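Long-range contacts in alginate lyase, family PL7 (Zobellia galactanivorans, PDB 3ZPY), which breaks down alginate, probably by the beta-elimination typical of polysaccharide lyases, with this chain forming the catalytic domain of a longer protein: residues Gly114-Val118 with Gln143-Glu148; Gly153-Ile159 with Gln171-Ser177; Thr98-Gln104 with Thr180-Leu186. All coordinates share one frame; numbering follows the deposited sequence.

Contact 1. Residues Gly114-Val118 with Gln143-Glu148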
loop_
_atom_site.group_PDB
_atom_site.type_symbol
_atom_site.label_atom_id
_atom_site.label_comp_id
_atom_site.label_asym_id
_atom_site.label_seq_id
_atom_site.Cartn_x
_atom_site.Cartn_y
_atom_site.Cartn_z
ATOM N N GLY A 114 -18.035 -7.705 8.785
ATOM C CA GLY A 114 -17.949 -7.592 10.253
ATOM C C GLY A 114 -16.945 -8.541 10.902
ATOM O O GLY A 114 -16.478 -8.312 12.073
ATOM N N ASP A 115 -16.529 -9.550 10.156
ATOM C CA ASP A 115 -15.720 -10.572 10.692
ATOM C C ASP A 115 -14.370 -10.527 10.015
ATOM O O ASP A 115 -14.214 -10.863 8.774
ATOM C CB ASP A 115 -16.304 -11.887 10.348
ATOM C CG ASP A 115 -15.562 -13.075 10.971
ATOM O OD1 ASP A 115 -15.038 -12.937 12.130
ATOM O OD2 ASP A 115 -15.549 -14.142 10.269
ATOM N N GLY A 116 -13.401 -10.074 10.736
ATOM C CA GLY A 116 -12.053 -9.989 10.198
ATOM C C GLY A 116 -11.670 -8.548 9.878
ATOM O O GLY A 116 -12.538 -7.628 9.825
ATOM N N GLY A 117 -10.345 -8.366 9.753
ATOM C CA GLY A 117 -9.781 -7.073 9.377
ATOM C C GLY A 117 -8.553 -7.338 8.584
ATOM O O GLY A 117 -7.812 -8.292 8.836
ATOM N N VAL A 118 -8.300 -6.500 7.567
ATOM C CA VAL A 118 -7.162 -6.704 6.688
ATOM C C VAL A 118 -6.754 -5.370 6.046
ATOM O O VAL A 118 -7.636 -4.594 5.597
ATOM C CB VAL A 118 -7.458 -7.836 5.632
ATOM C CG1 VAL A 118 -8.797 -7.649 4.884
ATOM C CG2 VAL A 118 -6.333 -8.065 4.642
ATOM N N GLN A 143 -0.015 -7.922 2.706
ATOM C CA GLN A 143 -1.096 -7.567 3.614
ATOM C C GLN A 143 -0.893 -8.275 4.943
ATOM O O GLN A 143 -0.241 -9.273 5.031
ATOM C CB GLN A 143 -2.464 -8.036 3.079
ATOM C CG GLN A 143 -2.706 -7.452 1.663
ATOM C CD GLN A 143 -3.686 -8.156 0.876
ATOM O OE1 GLN A 143 -4.548 -7.538 0.221
ATOM N NE2 GLN A 143 -3.515 -9.481 0.832
ATOM N N PHE A 144 -1.450 -7.673 6.004
ATOM C CA PHE A 144 -1.741 -8.405 7.233
ATOM C C PHE A 144 -3.269 -8.590 7.383
ATOM O O PHE A 144 -4.004 -7.639 7.152
ATOM C CB PHE A 144 -1.186 -7.698 8.477
ATOM C CG PHE A 144 0.296 -7.776 8.652
ATOM C CD1 PHE A 144 1.114 -8.781 8.103
ATOM C CD2 PHE A 144 0.866 -6.852 9.522
ATOM C CE1 PHE A 144 2.494 -8.744 8.338
ATOM C CE2 PHE A 144 2.217 -6.836 9.795
ATOM C CZ PHE A 144 3.033 -7.815 9.194
ATOM N N ILE A 145 -3.636 -9.802 7.798
ATOM C CA ILE A 145 -4.996 -10.166 7.998
ATOM C C ILE A 145 -5.153 -10.704 9.431
ATOM O O ILE A 145 -4.322 -11.494 9.917
ATOM C CB ILE A 145 -5.480 -11.191 6.950
ATOM C CG1 ILE A 145 -6.992 -11.497 7.169
ATOM C CG2 ILE A 145 -4.631 -12.492 6.960
ATOM C CD1 ILE A 145 -7.606 -12.095 5.951
ATOM N N GLY A 146 -6.231 -10.292 10.079
ATOM C CA GLY A 146 -6.513 -10.674 11.469
ATOM C C GLY A 146 -7.926 -10.407 11.872
ATOM O O GLY A 146 -8.839 -10.568 11.055
ATOM N N GLU A 147 -8.154 -10.068 13.123
ATOM C CA GLU A 147 -9.517 -9.880 13.590
ATOM C C GLU A 147 -10.007 -8.461 13.307
ATOM O O GLU A 147 -9.195 -7.527 13.110
ATOM C CB GLU A 147 -9.543 -10.034 15.116
ATOM C CG GLU A 147 -9.135 -11.389 15.616
ATOM C CD GLU A 147 -8.602 -11.200 17.012
ATOM O OE1 GLU A 147 -9.467 -11.004 17.916
ATOM O OE2 GLU A 147 -7.357 -11.185 17.209
ATOM N N GLU A 148 -11.333 -8.306 13.289
ATOM C CA GLU A 148 -11.905 -6.972 13.055
ATOM C C GLU A 148 -11.397 -6.041 14.179
ATOM O O GLU A 148 -11.364 -6.398 15.349
ATOM C CB GLU A 148 -13.401 -6.991 13.062
ATOM C CG GLU A 148 -14.032 -7.649 14.325
ATOM C CD GLU A 148 -14.126 -9.180 14.262
ATOM O OE1 GLU A 148 -13.420 -9.827 13.433
ATOM O OE2 GLU A 148 -14.919 -9.739 15.087
#

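Contact 2. Residues Gly153-Ile159 with Gln171-Ser177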
loop_
_atom_site.group_PDB
_atom_site.type_symbol
_atom_site.label_atom_id
_atom_site.label_comp_id
_atom_site.label_asym_id
_atom_site.label_seq_id
_atom_site.Cartn_x
_atom_site.Cartn_y
_atom_site.Cartn_z
ATOM N N GLY A 153 -1.196 -7.974 18.753
ATOM C CA GLY A 153 -1.065 -9.417 18.694
ATOM C C GLY A 153 -0.845 -9.966 17.319
ATOM O O GLY A 153 -0.343 -9.321 16.389
ATOM N N SER A 154 -1.238 -11.232 17.233
ATOM C CA SER A 154 -0.790 -12.083 16.110
ATOM C C SER A 154 -1.654 -11.920 14.898
ATOM O O SER A 154 -2.870 -11.845 15.003
ATOM C CB SER A 154 -0.753 -13.507 16.468
ATOM O OG SER A 154 -1.967 -13.891 17.090
ATOM N N VAL A 155 -1.053 -11.836 13.713
ATOM C CA VAL A 155 -1.756 -11.751 12.428
ATOM C C VAL A 155 -1.069 -12.657 11.431
ATOM O O VAL A 155 0.066 -13.193 11.688
ATOM C CB VAL A 155 -1.730 -10.254 11.924
ATOM C CG1 VAL A 155 -2.491 -9.329 12.863
ATOM C CG2 VAL A 155 -0.303 -9.753 11.723
ATOM N N LYS A 156 -1.700 -12.784 10.280
ATOM C CA LYS A 156 -0.992 -13.490 9.185
ATOM C C LYS A 156 -0.569 -12.541 8.089
ATOM O O LYS A 156 -1.281 -11.562 7.772
ATOM C CB LYS A 156 -1.866 -14.591 8.599
ATOM C CG LYS A 156 -2.122 -15.709 9.602
ATOM C CD LYS A 156 -3.010 -16.764 8.932
ATOM C CE LYS A 156 -3.251 -17.905 9.892
ATOM N NZ LYS A 156 -3.884 -19.053 9.177
ATOM N N LEU A 157 0.616 -12.790 7.515
ATOM C CA LEU A 157 0.978 -12.195 6.283
ATOM C C LEU A 157 0.090 -12.837 5.190
ATOM O O LEU A 157 0.021 -14.081 5.061
ATOM C CB LEU A 157 2.462 -12.452 5.999
ATOM C CG LEU A 157 3.004 -11.948 4.712
ATOM C CD1 LEU A 157 3.088 -10.424 4.588
ATOM C CD2 LEU A 157 4.339 -12.614 4.385
ATOM N N LYS A 158 -0.478 -12.007 4.314
ATOM C CA LYS A 158 -1.317 -12.554 3.196
ATOM C C LYS A 158 -0.822 -11.911 1.921
ATOM O O LYS A 158 -0.743 -10.683 1.844
ATOM C CB LYS A 158 -2.792 -12.282 3.444
ATOM C CG LYS A 158 -3.655 -12.839 2.371
ATOM C CD LYS A 158 -5.122 -12.831 2.826
ATOM C CE LYS A 158 -5.996 -13.503 1.751
ATOM N NZ LYS A 158 -7.434 -13.561 2.250
ATOM N N ILE A 159 -0.523 -12.774 0.921
ATOM C CA ILE A 159 -0.031 -12.302 -0.370
ATOM C C ILE A 159 -1.143 -12.458 -1.385
ATOM O O ILE A 159 -1.542 -13.593 -1.685
ATOM C CB ILE A 159 1.189 -13.094 -0.770
ATOM C CG1 ILE A 159 2.321 -12.987 0.350
ATOM C CG2 ILE A 159 1.707 -12.557 -2.116
ATOM C CD1 ILE A 159 2.778 -11.608 0.621
ATOM N N GLN A 171 -2.110 -16.579 -0.707
ATOM C CA GLN A 171 -1.273 -17.433 0.195
ATOM C C GLN A 171 -1.125 -16.667 1.506
ATOM O O GLN A 171 -1.013 -15.428 1.563
ATOM C CB GLN A 171 0.105 -17.683 -0.385
ATOM C CG GLN A 171 -0.001 -18.550 -1.629
ATOM C CD GLN A 171 1.332 -18.898 -2.249
ATOM O OE1 GLN A 171 2.319 -18.984 -1.539
ATOM N NE2 GLN A 171 1.364 -19.128 -3.530
ATOM N N THR A 172 -1.183 -17.414 2.604
ATOM C CA THR A 172 -1.035 -16.835 3.932
ATOM C C THR A 172 0.092 -17.547 4.711
ATOM O O THR A 172 0.396 -18.702 4.500
ATOM C CB THR A 172 -2.323 -16.904 4.792
ATOM O OG1 THR A 172 -2.701 -18.289 4.967
ATOM C CG2 THR A 172 -3.463 -16.099 4.130
ATOM N N PHE A 173 0.630 -16.792 5.650
ATOM C CA PHE A 173 1.797 -17.212 6.435
ATOM C C PHE A 173 1.618 -16.786 7.875
ATOM O O PHE A 173 1.425 -15.582 8.164
ATOM C CB PHE A 173 3.099 -16.630 5.833
ATOM C CG PHE A 173 3.253 -16.960 4.394
ATOM C CD1 PHE A 173 3.914 -18.133 4.034
ATOM C CD2 PHE A 173 2.767 -16.108 3.338
ATOM C CE1 PHE A 173 3.975 -18.545 2.687
ATOM C CE2 PHE A 173 2.812 -16.533 2.022
ATOM C CZ PHE A 173 3.517 -17.699 1.668
ATOM N N SER A 174 1.713 -17.770 8.798
ATOM C CA SER A 174 1.669 -17.434 10.246
ATOM C C SER A 174 2.902 -16.765 10.842
ATOM O O SER A 174 3.983 -16.825 10.250
ATOM C CB SER A 174 1.302 -18.696 11.014
ATOM O OG SER A 174 0.119 -19.231 10.405
ATOM N N GLY A 175 2.706 -16.198 12.042
ATOM C CA GLY A 175 3.826 -15.809 12.891
ATOM C C GLY A 175 4.200 -14.339 12.762
ATOM O O GLY A 175 5.279 -13.946 13.167
ATOM N N TYR A 176 3.306 -13.506 12.285
ATOM C CA TYR A 176 3.501 -12.091 12.210
ATOM C C TYR A 176 2.753 -11.375 13.377
ATOM O O TYR A 176 1.868 -11.964 14.043
ATOM C CB TYR A 176 3.091 -11.529 10.824
ATOM C CG TYR A 176 4.025 -12.095 9.771
ATOM C CD1 TYR A 176 3.837 -13.399 9.234
ATOM C CD2 TYR A 176 5.162 -11.355 9.374
ATOM C CE1 TYR A 176 4.776 -13.964 8.371
ATOM C CE2 TYR A 176 6.028 -11.866 8.464
ATOM C CZ TYR A 176 5.811 -13.161 7.967
ATOM O OH TYR A 176 6.760 -13.678 7.091
ATOM N N SER A 177 3.046 -10.095 13.532
ATOM C CA SER A 177 2.320 -9.380 14.625
ATOM C C SER A 177 2.205 -7.927 14.348
ATOM O O SER A 177 3.000 -7.322 13.649
ATOM C CB SER A 177 2.695 -9.695 16.067
ATOM O OG SER A 177 3.992 -9.316 16.215
HETATM O O HOH W 1 0.532 -15.376 13.169
HETATM O O HOH W 2 -1.409 -19.777 7.203
#

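Contact 3. Residues Thr98-Gln104 with Thr180-Leu186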
loop_
_atom_site.group_PDB
_atom_site.type_symbol
_atom_site.label_atom_id
_atom_site.label_comp_id
_atom_site.label_asym_id
_atom_site.label_seq_id
_atom_site.Cartn_x
_atom_site.Cartn_y
_atom_site.Cartn_z
ATOM N N THR A 98 13.296 -2.899 -6.988
ATOM C CA THR A 98 13.181 -3.181 -5.496
ATOM C C THR A 98 12.552 -2.022 -4.731
ATOM O O THR A 98 12.893 -0.855 -5.010
ATOM C CB THR A 98 14.618 -3.389 -4.934
ATOM O OG1 THR A 98 15.255 -4.450 -5.672
ATOM C CG2 THR A 98 14.651 -3.792 -3.472
ATOM N N MET A 99 11.666 -2.371 -3.792
ATOM C CA MET A 99 11.235 -1.396 -2.835
ATOM C C MET A 99 11.570 -1.920 -1.502
ATOM O O MET A 99 11.245 -3.051 -1.169
ATOM C CB MET A 99 9.729 -1.136 -2.939
ATOM C CG MET A 99 9.257 -0.166 -1.873
ATOM S SD MET A 99 7.516 0.373 -2.130
ATOM C CE MET A 99 6.588 -1.167 -1.853
ATOM N N GLU A 100 12.315 -1.100 -0.714
ATOM C CA GLU A 100 12.595 -1.450 0.713
ATOM C C GLU A 100 11.906 -0.442 1.621
ATOM O O GLU A 100 11.885 0.756 1.350
ATOM C CB GLU A 100 14.069 -1.405 0.964
ATOM C CG GLU A 100 14.816 -2.518 0.246
ATOM C CD GLU A 100 16.314 -2.389 0.316
ATOM O OE1 GLU A 100 16.782 -1.478 -0.401
ATOM O OE2 GLU A 100 16.940 -3.100 1.071
ATOM N N TRP A 101 11.298 -0.961 2.685
ATOM C CA TRP A 101 10.674 -0.081 3.689
ATOM C C TRP A 101 10.570 -0.790 4.975
ATOM O O TRP A 101 10.414 -2.018 5.034
ATOM C CB TRP A 101 9.286 0.399 3.198
ATOM C CG TRP A 101 8.141 -0.552 3.098
ATOM C CD1 TRP A 101 6.956 -0.421 3.840
ATOM C CD2 TRP A 101 7.952 -1.717 2.258
ATOM N NE1 TRP A 101 6.083 -1.398 3.515
ATOM C CE2 TRP A 101 6.611 -2.225 2.554
ATOM C CE3 TRP A 101 8.704 -2.344 1.282
ATOM C CZ2 TRP A 101 6.095 -3.362 1.870
ATOM C CZ3 TRP A 101 8.188 -3.459 0.624
ATOM C CH2 TRP A 101 6.926 -3.977 0.947
ATOM N N THR A 102 10.633 -0.034 6.041
ATOM C CA THR A 102 10.540 -0.574 7.380
ATOM C C THR A 102 9.150 -0.211 7.835
ATOM O O THR A 102 8.752 0.970 7.802
ATOM C CB THR A 102 11.659 0.074 8.260
ATOM O OG1 THR A 102 12.915 -0.328 7.724
ATOM C CG2 THR A 102 11.549 -0.368 9.749
ATOM N N VAL A 103 8.474 -1.187 8.327
ATOM C CA VAL A 103 6.967 -0.979 8.537
ATOM C C VAL A 103 6.546 -1.569 9.877
ATOM O O VAL A 103 7.113 -2.565 10.378
ATOM C CB VAL A 103 6.181 -1.672 7.368
ATOM C CG1 VAL A 103 6.239 -3.227 7.437
ATOM C CG2 VAL A 103 4.717 -1.201 7.330
ATOM N N GLN A 104 5.484 -0.954 10.418
ATOM C CA GLN A 104 4.590 -1.652 11.357
ATOM C C GLN A 104 3.149 -1.417 10.982
ATOM O O GLN A 104 2.817 -0.437 10.286
ATOM C CB GLN A 104 4.750 -1.147 12.768
ATOM C CG GLN A 104 6.189 -1.160 13.362
ATOM C CD GLN A 104 6.142 -0.961 14.837
ATOM O OE1 GLN A 104 5.049 -0.585 15.390
ATOM N NE2 GLN A 104 7.244 -1.180 15.522
ATOM N N THR A 180 5.077 -4.311 15.458
ATOM C CA THR A 180 6.285 -5.073 15.314
ATOM C C THR A 180 6.984 -4.629 14.068
ATOM O O THR A 180 6.384 -4.618 12.974
ATOM C CB THR A 180 6.042 -6.566 15.265
ATOM O OG1 THR A 180 5.446 -6.974 16.497
ATOM C CG2 THR A 180 7.309 -7.350 15.069
ATOM N N THR A 181 8.236 -4.240 14.164
ATOM C CA THR A 181 8.984 -3.680 13.004
ATOM C C THR A 181 9.418 -4.818 12.111
ATOM O O THR A 181 10.043 -5.817 12.543
ATOM C CB THR A 181 10.194 -2.936 13.582
ATOM O OG1 THR A 181 9.596 -1.812 14.181
ATOM C CG2 THR A 181 11.137 -2.475 12.435
ATOM N N TYR A 182 9.124 -4.613 10.816
ATOM C CA TYR A 182 9.642 -5.550 9.778
ATOM C C TYR A 182 10.393 -4.684 8.770
ATOM O O TYR A 182 9.866 -3.675 8.269
ATOM C CB TYR A 182 8.490 -6.260 9.061
ATOM C CG TYR A 182 7.780 -7.154 9.989
ATOM C CD1 TYR A 182 8.276 -8.415 10.312
ATOM C CD2 TYR A 182 6.555 -6.724 10.583
ATOM C CE1 TYR A 182 7.601 -9.250 11.181
ATOM C CE2 TYR A 182 5.874 -7.521 11.526
ATOM C CZ TYR A 182 6.394 -8.796 11.775
ATOM O OH TYR A 182 5.724 -9.618 12.641
ATOM N N ASN A 183 11.593 -5.133 8.440
ATOM C CA ASN A 183 12.299 -4.585 7.285
ATOM C C ASN A 183 11.938 -5.337 6.013
ATOM O O ASN A 183 12.312 -6.539 5.887
ATOM C CB ASN A 183 13.812 -4.630 7.480
ATOM C CG ASN A 183 14.243 -3.802 8.696
ATOM O OD1 ASN A 183 13.827 -2.613 8.828
ATOM N ND2 ASN A 183 15.062 -4.377 9.580
ATOM N N CYS A 184 11.146 -4.710 5.124
ATOM C CA CYS A 184 10.537 -5.425 3.983
ATOM C C CYS A 184 11.330 -5.104 2.747
ATOM O O CYS A 184 11.824 -3.974 2.580
ATOM C CB CYS A 184 9.099 -4.928 3.752
ATOM S SG CYS A 184 8.014 -5.070 5.167
ATOM N N LYS A 185 11.486 -6.100 1.864
ATOM C CA LYS A 185 12.153 -5.906 0.584
ATOM C C LYS A 185 11.299 -6.628 -0.454
ATOM O O LYS A 185 11.204 -7.863 -0.409
ATOM C CB LYS A 185 13.589 -6.432 0.659
ATOM C CG LYS A 185 14.381 -6.222 -0.644
ATOM C CD LYS A 185 15.870 -6.496 -0.497
ATOM C CE LYS A 185 16.223 -7.904 -0.193
ATOM N NZ LYS A 185 17.677 -8.261 -0.382
ATOM N N LEU A 186 10.734 -5.881 -1.388
ATOM C CA LEU A 186 9.829 -6.425 -2.445
ATOM C C LEU A 186 10.567 -6.269 -3.758
ATOM O O LEU A 186 10.983 -5.156 -4.135
ATOM C CB LEU A 186 8.560 -5.616 -2.384
ATOM C CG LEU A 186 7.453 -6.102 -3.315
ATOM C CD1 LEU A 186 7.052 -7.527 -2.975
ATOM C CD2 LEU A 186 6.264 -5.132 -3.227
#

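Contact 1. Residues Gly114-Val118 with Gln143-Glu148
Gly117 and Gly146 form an antiparallel hydrogen-bonded pair in which each backbone satisfies the other. Gly146 N reaches Gly117 O at 2.8 Å in a nearly straight bond (167° at the hydrogen), whereas Gly117 N meets Gly146 O at 3.0 Å from well above the carbonyl plane. A CB on Gly117 would lie 2.9 Å from Glu147 O, a clash. Beyond this pair a side chain takes over as acceptor: Glu148 OE1 receives Gly116 N at 2.7 Å, also from above the carboxylate plane. With CG between backbone N and carbonyl carbon (chi1 53°) and a bend at chi2, the Glu148 chain folds back over Gly114 O, which CG approaches to 3.4 Å. Asp115 OD1 lies 3.7 Å from Glu148 OE1, a proximity of like charges that the Gly116 amide is likely to ease. Toward the sheet, Val118 CG2 packs on Ile145 CB at 4.0 Å. The amide of Gln143 is satisfied outside the pair: NE2 donates to Ser160 OG and Lys158 O, and OE1 accepts from Arg141 NE. The arrangement is the open end of an antiparallel hairpin, built from the consecutive strands 117-125 and 138-146 of the PL7 beta-sandwich (jelly roll).

Contact 2. Residues Gly153-Ile159 with Gln171-Ser177
Gln171 pairs with Ile159 through two backbone bonds, of which Ile159 N to Gln171 O is the shorter at 2.8 Å and nearly straight (171°). Thr172 follows on the other face, its CG2 lying 3.7 Å from Lys158 CG as the two side chains run side by side. Its OG1 shares a water with Lys156 NZ. Phe173 returns to the Gln171 face, gripping Leu157 with both N and O; its ring receives Ile159 CG1 at the edge, 4.0 Å from CE2, while CD2 touches Leu157 CD2. Ser174 and Gly175 together stand opposite Lys156, a beta bulge that shifts the register by one. Gly175 takes a positive phi (97°) there, and its N is joined to Val155 O through a water, 2.6 Å from Gly175 N. Tyr176 restores the pairing, its O accepting Val155 N at 2.9 Å. With CG anti to the carbonyl carbon (chi1 -65°), its ring lies against Leu157, whose CB sits over one face in a CH-pi contact, 3.8 Å from the ring centroid. An alanine here would strip Leu157 CB of this aromatic cover and is likely to open a gap beside the bulge. Ser177 ends the segment with CB against Gly153 O and OG hydrogen-bonded to Thr180 OG1. Strand 171-177 borders 154-160, whose other neighbour is 138-146, while Leu157 and Ile159 pack on strands 192-197 and 200-206 of the facing sheet, and Tyr176 on Val202 of the latter.

Contact 3. Residues Thr98-Gln104 with Thr180-Leu186
Trp101 and Cys184 hold the middle of a regular antiparallel ladder of six backbone hydrogen bonds, running from Met99-Leu186 to Val103-Tyr182. With CG between backbone N and carbonyl carbon (chi1 70°), the Trp101 six-membered ring is turned across Cys184 and sandwiched: Cys184 CB lies over one face, 3.4 Å from the centroid, with SG over the same face in a sulfur-aromatic contact, and Met99 CE covers the opposite face. Leu186 CB meets the ring edge, 3.7 Å from CZ3. On the other side of the sheet the chemistry is polar. Thr102 OG1 donates to Asn183 OD1 at 2.7 Å, in the plane of the amide carbonyl, while Thr102 CG2 and Thr181 CG2 are pressed together at 3.4 Å. Gln104 can be followed outward atom by atom. Its CB lies 3.8 Å from Thr180 O, and CG comes closer to the same oxygen, at 3.5 Å; CD passes Thr180 N and Thr181 OG1. At the tip NE2 donates to Thr181 OG1 at 2.8 Å, almost straight (174°) and in the amide plane, while OE1 accepts from Arg239 NH2. Both polar atoms of the amide are thus bound, which fixes its rotation. Strand 96-107 lies between 235-247 and 182-189, the latter followed by 192-197; on the opposing sheet Trp101 and Leu186 pack on both strands 117-125 and 216-219, Cys184 on the first and Met99 on the second.

In the fold
Contacts 1 and 2 are neighbouring strand pairs of one sheet, bound together by backbone bonds such as Gln143 O to Lys158 N, whereas contact 3 belongs to the facing sheet. Contact 3 is the most buried, its centre about 12 Å from the centre of the chain against about 16 Å for the centres of the other two. Its aromatic and sulfur packing contrasts with the glycine backbone and the acidic pair of contact 1, and with contact 2, which has water bridges and lysines on one side and an apolar inner face on the other. Tyr182 links the sheets: its ring packs on Phe144 of contact 1 and its OH bonds Ser177 N of contact 2.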